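Local coordinates for protein cytochrome c552 (Thermochromatium tepidum, PDB 5ZE8) that carries five c-type hemes and probably serves as a low-potential electron-transfer protein in a thermophilic purple sulfur photosynthetic bacterium, at residues G400-N405 / V426-S431; N320-L325 / D341-D346. All coordinates share one frame; numbering follows the deposited sequence.

Contact 1 of 2, residues G400-N405 / V426-S431. With HEC (heme c), chain F.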
loop_
_atom_site.group_PDB
_atom_site.type_symbol
_atom_site.label_atom_id
_atom_site.label_comp_id
_atom_site.label_asym_id
_atom_site.label_seq_id
_atom_site.Cartn_x
_atom_site.Cartn_y
_atom_site.Cartn_z
ATOM N N GLY A 400 14.242 0.467 -23.113
ATOM C CA GLY A 400 13.151 0.969 -22.312
ATOM C C GLY A 400 13.338 0.676 -20.862
ATOM O O GLY A 400 13.776 -0.435 -20.494
ATOM N N GLU A 401 12.957 1.646 -20.023
ATOM C CA GLU A 401 13.097 1.521 -18.616
ATOM C C GLU A 401 11.819 2.013 -17.956
ATOM O O GLU A 401 11.308 3.060 -18.317
ATOM C CB GLU A 401 14.266 2.334 -18.066
ATOM C CG GLU A 401 15.629 1.862 -18.521
ATOM C CD GLU A 401 16.800 2.737 -18.074
ATOM O OE1 GLU A 401 16.654 3.832 -17.491
ATOM O OE2 GLU A 401 17.971 2.295 -18.240
ATOM N N LEU A 402 11.253 1.255 -17.009
ATOM C CA LEU A 402 10.046 1.680 -16.312
ATOM C C LEU A 402 10.396 1.948 -14.851
ATOM O O LEU A 402 11.102 1.118 -14.208
ATOM C CB LEU A 402 8.988 0.618 -16.424
ATOM C CG LEU A 402 7.648 0.955 -15.796
ATOM C CD1 LEU A 402 6.959 2.057 -16.553
ATOM C CD2 LEU A 402 6.739 -0.264 -15.783
ATOM N N TYR A 403 10.077 3.145 -14.374
ATOM C CA TYR A 403 10.449 3.639 -13.035
ATOM C C TYR A 403 9.205 3.804 -12.182
ATOM O O TYR A 403 8.186 4.276 -12.649
ATOM C CB TYR A 403 11.193 4.960 -13.003
ATOM C CG TYR A 403 12.604 4.776 -13.552
ATOM C CD1 TYR A 403 13.655 4.400 -12.717
ATOM C CD2 TYR A 403 12.835 4.955 -14.967
ATOM C CE1 TYR A 403 14.908 4.233 -13.238
ATOM C CE2 TYR A 403 14.108 4.814 -15.455
ATOM C CZ TYR A 403 15.109 4.455 -14.599
ATOM O OH TYR A 403 16.425 4.270 -15.028
ATOM N N TYR A 404 9.282 3.311 -10.967
ATOM C CA TYR A 404 8.260 3.538 -9.932
ATOM C C TYR A 404 8.734 4.576 -8.908
ATOM O O TYR A 404 9.907 4.665 -8.507
ATOM C CB TYR A 404 7.977 2.232 -9.233
ATOM C CG TYR A 404 7.012 2.312 -8.043
ATOM C CD1 TYR A 404 7.495 2.604 -6.805
ATOM C CD2 TYR A 404 5.612 2.100 -8.158
ATOM C CE1 TYR A 404 6.673 2.661 -5.664
ATOM C CE2 TYR A 404 4.760 2.174 -7.035
ATOM C CZ TYR A 404 5.313 2.449 -5.809
ATOM O OH TYR A 404 4.522 2.471 -4.686
ATOM N N ASN A 405 7.771 5.348 -8.410
ATOM C CA ASN A 405 8.105 6.405 -7.457
ATOM C C ASN A 405 7.043 6.485 -6.361
ATOM O O ASN A 405 5.851 6.590 -6.686
ATOM C CB ASN A 405 8.076 7.708 -8.190
ATOM C CG ASN A 405 9.039 7.744 -9.368
ATOM O OD1 ASN A 405 10.194 8.014 -9.181
ATOM N ND2 ASN A 405 8.574 7.297 -10.527
ATOM N N VAL A 426 12.656 4.053 -8.672
ATOM C CA VAL A 426 12.931 2.660 -8.598
ATOM C C VAL A 426 12.827 2.077 -9.977
ATOM O O VAL A 426 11.767 2.061 -10.550
ATOM C CB VAL A 426 11.975 1.893 -7.604
ATOM C CG1 VAL A 426 12.378 0.456 -7.533
ATOM C CG2 VAL A 426 11.977 2.559 -6.201
ATOM N N LEU A 427 13.928 1.492 -10.479
ATOM C CA LEU A 427 13.868 0.807 -11.784
ATOM C C LEU A 427 13.182 -0.519 -11.617
ATOM O O LEU A 427 13.705 -1.443 -10.933
ATOM C CB LEU A 427 15.317 0.603 -12.371
ATOM C CG LEU A 427 15.379 -0.101 -13.721
ATOM C CD1 LEU A 427 14.670 0.733 -14.777
ATOM C CD2 LEU A 427 16.852 -0.304 -14.154
ATOM N N ILE A 428 12.021 -0.673 -12.208
ATOM C CA ILE A 428 11.214 -1.873 -12.037
ATOM C C ILE A 428 11.085 -2.780 -13.276
ATOM O O ILE A 428 10.532 -3.852 -13.181
ATOM C CB ILE A 428 9.805 -1.577 -11.408
ATOM C CG1 ILE A 428 8.882 -0.728 -12.327
ATOM C CG2 ILE A 428 9.997 -0.891 -10.064
ATOM C CD1 ILE A 428 7.358 -0.766 -11.985
ATOM N N ALA A 429 11.550 -2.323 -14.468
ATOM C CA ALA A 429 11.520 -3.112 -15.673
ATOM C C ALA A 429 12.492 -2.523 -16.648
ATOM O O ALA A 429 12.646 -1.301 -16.737
ATOM C CB ALA A 429 10.165 -3.175 -16.327
ATOM N N VAL A 430 13.115 -3.430 -17.441
ATOM C CA VAL A 430 14.073 -2.982 -18.476
ATOM C C VAL A 430 13.873 -3.892 -19.661
ATOM O O VAL A 430 13.741 -5.095 -19.491
ATOM C CB VAL A 430 15.521 -3.083 -18.023
ATOM C CG1 VAL A 430 16.473 -2.623 -19.164
ATOM C CG2 VAL A 430 15.831 -2.174 -16.870
ATOM N N SER A 431 13.924 -3.354 -20.884
ATOM C CA SER A 431 13.921 -4.151 -22.102
ATOM C C SER A 431 14.863 -3.485 -23.083
ATOM O O SER A 431 14.753 -2.281 -23.298
ATOM C CB SER A 431 12.560 -4.293 -22.665
ATOM O OG SER A 431 12.477 -5.258 -23.709
HETATM FE FE HEC F . -2.402 -5.532 -4.344
HETATM C CHA HEC F . 0.372 -3.692 -4.635
HETATM C CHB HEC F . -3.529 -3.555 -1.789
HETATM C CHC HEC F . -5.337 -7.313 -4.212
HETATM C CHD HEC F . -1.098 -7.826 -6.530
HETATM N NA HEC F . -1.750 -3.921 -3.387
HETATM C C1A HEC F . -0.553 -3.248 -3.713
HETATM C C2A HEC F . -0.387 -2.112 -2.851
HETATM C C3A HEC F . -1.495 -2.123 -2.045
HETATM C C4A HEC F . -2.332 -3.219 -2.371
HETATM C CMA HEC F . -1.870 -1.107 -0.960
HETATM C CAA HEC F . 0.753 -1.067 -2.911
HETATM C CBA HEC F . 0.477 0.001 -3.964
HETATM C CGA HEC F . 1.533 1.071 -4.081
HETATM O O1A HEC F . 1.565 2.032 -3.276
HETATM O O2A HEC F . 2.388 0.948 -5.011
HETATM N NB HEC F . -4.109 -5.481 -3.230
HETATM C C1B HEC F . -4.310 -4.608 -2.196
HETATM C C2B HEC F . -5.582 -4.848 -1.612
HETATM C C3B HEC F . -6.177 -5.916 -2.281
HETATM C C4B HEC F . -5.191 -6.275 -3.324
HETATM C CMB HEC F . -6.245 -4.060 -0.473
HETATM C CAB HEC F . -7.518 -6.522 -2.201
HETATM C CBB HEC F . -8.586 -5.624 -2.351
HETATM N NC HEC F . -3.087 -7.235 -5.210
HETATM C C1C HEC F . -4.333 -7.752 -5.033
HETATM C C2C HEC F . -4.362 -9.020 -5.700
HETATM C C3C HEC F . -3.169 -9.227 -6.338
HETATM C C4C HEC F . -2.374 -8.048 -6.056
HETATM C CMC HEC F . -5.526 -10.006 -5.641
HETATM C CAC HEC F . -2.654 -10.362 -7.211
HETATM C CBC HEC F . -3.450 -10.738 -8.313
HETATM N ND HEC F . -0.770 -5.663 -5.389
HETATM C C1D HEC F . -0.327 -6.712 -6.187
HETATM C C2D HEC F . 1.057 -6.494 -6.660
HETATM C C3D HEC F . 1.493 -5.318 -6.173
HETATM C C4D HEC F . 0.314 -4.858 -5.380
HETATM C CMD HEC F . 1.793 -7.411 -7.564
HETATM C CAD HEC F . 2.817 -4.632 -6.328
HETATM C CBD HEC F . 2.676 -3.277 -6.980
HETATM C CGD HEC F . 2.906 -2.067 -6.089
HETATM O O1D HEC F . 3.462 -2.174 -4.999
HETATM O O2D HEC F . 2.517 -1.005 -6.551
#
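Y404 and V426 are joined by a reciprocal pair of backbone bonds, Y404 N to V426 O and V426 N to Y404 O, each 2.8 Å long, and G400 and S431 pair the same way at the other end. L402 lies between them: its N donates to A429 O, while its O accepts a 2.8 Å bond from I428 N and a weak, longer one from A429 N. Two residues, I428 and A429, therefore stand opposite the single L402, the classic beta bulge of an antiparallel pair, and the register slips by one before Y403. Beyond the bulge Y404, with CG anti to its backbone N (chi1 175°), extends its ring to the heme, where OH donates to propionate oxygen O2A at 2.6 Å; R319 also bonds this heme. On the same face L402 CD2 meets I428 CD1 at 3.9 Å, and I428 CG2 packs on Y404 CB, with L281 of helix 278-283 touching both Y404 and I428. The other face carries Y403, whose ring has L427 CD1 over it, 4.0 Å from the centroid and displaced from the ring centre. Y403 OH is held by E401 OE1 at 2.5 Å, met from above the carboxylate plane, while E401 OE2 forms a salt bridge to R399. With an alanine at Y403, L427 CD1 would probably lose the ring surface it rests on and E401 OE1 its hydroxyl partner.

Contact 2 of 2, residues N320-L325 / D341-D346; sequences NLYLKL and DHPSKD
Y322 holds CG between its backbone N and carbonyl carbon (chi1 61°), and H342 has its own CG anti to the backbone N (chi1 -163°); these two settings bring the phenol and imidazole rings together, with centroids 4.7 Å apart. H342 is the N-cap of the short helix 343-346, which here rests against strand 320-328 of the antiparallel sheet. H342 ND1 accepts from S344 N at 3.0 Å, a bond lying close to the imidazole plane, and the carbonyl O of H342 takes both K345 N and D346 N, so side chain and backbone together close off the first turn. The two rings meet obliquely, their planes at 54°, and H342 NE2 approaches Y322 CD2 and CE2 equally, at 3.7 Å from each. Y351 of the neighbouring strand 351-357 also meets the imidazole.

P343 fills in beside the ring pair. Its CG sits 3.8 Å from Y322 CB and also touches the carbonyl O of L323, while CD lies against CD1 and CG of the tyrosine. Farther along the strand, K324 bends at each of its outer torsions, which carries CE to within 4.1 Å of D341 O, a loose contact. D341 in turn is tied back to the helix: its N donates to D346 OD2 at 2.7 Å, nearly straight. At the opposite end of the contact a water bridges the segments, donating to N320 OD1 at 2.8 Å and lying 2.7 Å from H342 NE2, in the plane of the imidazole.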
loop_
_atom_site.group_PDB
_atom_site.type_symbol
_atom_site.label_atom_id
_atom_site.label_comp_id
_atom_site.label_asym_id
_atom_site.label_seq_id
_atom_site.Cartn_x
_atom_site.Cartn_y
_atom_site.Cartn_z
ATOM N N ASN A 320 3.459 7.089 -8.588
ATOM C CA ASN A 320 3.549 7.284 -10.023
ATOM C C ASN A 320 4.601 6.467 -10.699
ATOM O O ASN A 320 5.607 6.143 -10.103
ATOM C CB ASN A 320 3.729 8.767 -10.321
ATOM C CG ASN A 320 5.051 9.304 -9.837
ATOM O OD1 ASN A 320 6.023 9.275 -10.587
ATOM N ND2 ASN A 320 5.113 9.738 -8.554
ATOM N N LEU A 321 4.395 6.139 -11.958
ATOM C CA LEU A 321 5.436 5.519 -12.793
ATOM C C LEU A 321 5.756 6.392 -13.961
ATOM O O LEU A 321 4.946 7.260 -14.392
ATOM C CB LEU A 321 4.946 4.224 -13.410
ATOM C CG LEU A 321 3.900 3.371 -12.727
ATOM C CD1 LEU A 321 3.418 2.202 -13.583
ATOM C CD2 LEU A 321 4.453 2.905 -11.406
ATOM N N TYR A 322 6.921 6.139 -14.546
ATOM C CA TYR A 322 7.201 6.770 -15.832
ATOM C C TYR A 322 8.078 5.874 -16.656
ATOM O O TYR A 322 8.841 5.132 -16.079
ATOM C CB TYR A 322 7.816 8.146 -15.686
ATOM C CG TYR A 322 9.126 8.327 -14.985
ATOM C CD1 TYR A 322 10.326 8.093 -15.631
ATOM C CD2 TYR A 322 9.218 8.708 -13.647
ATOM C CE1 TYR A 322 11.541 8.273 -14.980
ATOM C CE2 TYR A 322 10.421 8.946 -13.002
ATOM C CZ TYR A 322 11.596 8.675 -13.672
ATOM O OH TYR A 322 12.794 8.852 -13.031
ATOM N N LEU A 323 7.914 5.995 -17.998
ATOM C CA LEU A 323 8.648 5.239 -18.983
ATOM C C LEU A 323 9.745 6.134 -19.551
ATOM O O LEU A 323 9.470 7.220 -19.950
ATOM C CB LEU A 323 7.750 4.805 -20.109
ATOM C CG LEU A 323 8.462 4.361 -21.384
ATOM C CD1 LEU A 323 9.200 3.010 -21.122
ATOM C CD2 LEU A 323 7.465 4.179 -22.449
ATOM N N LYS A 324 10.975 5.656 -19.568
ATOM C CA LYS A 324 12.053 6.267 -20.355
ATOM C C LYS A 324 12.420 5.320 -21.491
ATOM O O LYS A 324 12.789 4.213 -21.238
ATOM C CB LYS A 324 13.246 6.490 -19.502
ATOM C CG LYS A 324 13.031 7.475 -18.407
ATOM C CD LYS A 324 13.018 8.931 -18.913
ATOM C CE LYS A 324 14.387 9.481 -19.308
ATOM N NZ LYS A 324 15.352 9.473 -18.214
ATOM N N LEU A 325 12.373 5.813 -22.702
ATOM C CA LEU A 325 12.731 5.074 -23.885
ATOM C C LEU A 325 13.817 5.866 -24.602
ATOM O O LEU A 325 13.655 7.044 -24.912
ATOM C CB LEU A 325 11.573 4.844 -24.850
ATOM C CG LEU A 325 11.704 3.957 -26.082
ATOM C CD1 LEU A 325 11.959 2.529 -25.566
ATOM C CD2 LEU A 325 10.457 4.020 -26.953
ATOM N N ASP A 341 13.728 15.289 -20.059
ATOM C CA ASP A 341 13.784 15.201 -18.599
ATOM C C ASP A 341 12.597 14.279 -18.120
ATOM O O ASP A 341 12.556 13.086 -18.462
ATOM C CB ASP A 341 13.646 16.596 -17.947
ATOM C CG ASP A 341 14.582 17.650 -18.519
ATOM O OD1 ASP A 341 14.945 17.563 -19.719
ATOM O OD2 ASP A 341 14.917 18.614 -17.775
ATOM N N HIS A 342 11.714 14.808 -17.275
ATOM C CA HIS A 342 10.646 13.964 -16.622
ATOM C C HIS A 342 9.480 13.878 -17.584
ATOM O O HIS A 342 9.004 14.935 -18.072
ATOM C CB HIS A 342 10.215 14.567 -15.312
ATOM C CG HIS A 342 9.474 13.625 -14.413
ATOM N ND1 HIS A 342 8.171 13.253 -14.643
ATOM C CD2 HIS A 342 9.841 13.037 -13.250
ATOM C CE1 HIS A 342 7.773 12.441 -13.679
ATOM N NE2 HIS A 342 8.778 12.260 -12.836
ATOM N N PRO A 343 8.967 12.675 -17.840
ATOM C CA PRO A 343 7.856 12.496 -18.706
ATOM C C PRO A 343 6.627 13.259 -18.328
ATOM O O PRO A 343 5.858 13.580 -19.196
ATOM C CB PRO A 343 7.632 10.969 -18.715
ATOM C CG PRO A 343 9.023 10.455 -18.422
ATOM C CD PRO A 343 9.512 11.369 -17.402
ATOM N N SER A 344 6.417 13.565 -17.040
ATOM C CA SER A 344 5.253 14.394 -16.698
ATOM C C SER A 344 5.164 15.687 -17.487
ATOM O O SER A 344 4.091 16.172 -17.773
ATOM C CB SER A 344 5.208 14.683 -15.198
ATOM O OG SER A 344 6.252 15.513 -14.735
ATOM N N LYS A 345 6.320 16.247 -17.747
ATOM C CA LYS A 345 6.483 17.487 -18.557
ATOM C C LYS A 345 6.829 17.248 -19.997
ATOM O O LYS A 345 6.445 18.023 -20.856
ATOM C CB LYS A 345 7.596 18.293 -17.957
ATOM C CG LYS A 345 7.334 18.773 -16.511
ATOM C CD LYS A 345 8.294 19.814 -16.023
ATOM C CE LYS A 345 7.851 20.203 -14.624
ATOM N NZ LYS A 345 8.773 21.238 -14.129
ATOM N N ASP A 346 7.615 16.237 -20.284
ATOM C CA ASP A 346 8.065 16.017 -21.663
ATOM C C ASP A 346 7.407 14.960 -22.485
ATOM O O ASP A 346 7.544 15.002 -23.676
ATOM C CB ASP A 346 9.546 15.725 -21.627
ATOM C CG ASP A 346 10.363 16.931 -21.192
ATOM O OD1 ASP A 346 9.887 18.068 -21.207
ATOM O OD2 ASP A 346 11.545 16.717 -20.882
HETATM O O HOH W 1 8.398 10.734 -10.614
#

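In the fold
Strands 397-405 and 320-328 are neighbours in one antiparallel sheet, so the two contacts are stitched together by backbone bonds such as E401 N to K324 O and N405 N to N320 O, and by the meeting of the Y403 and Y322 rings. Both are partly buried. Contact 1 is strand on strand, held mainly by backbone hydrogen bonds, and its Y404 reaches a heme propionate. Contact 2 is a strand against a short capped helix, with no direct hydrogen bond between its segments: rings, a proline and a bridging water do the joining, and the side chain of Y322 stays about 13 Å from a bound heme.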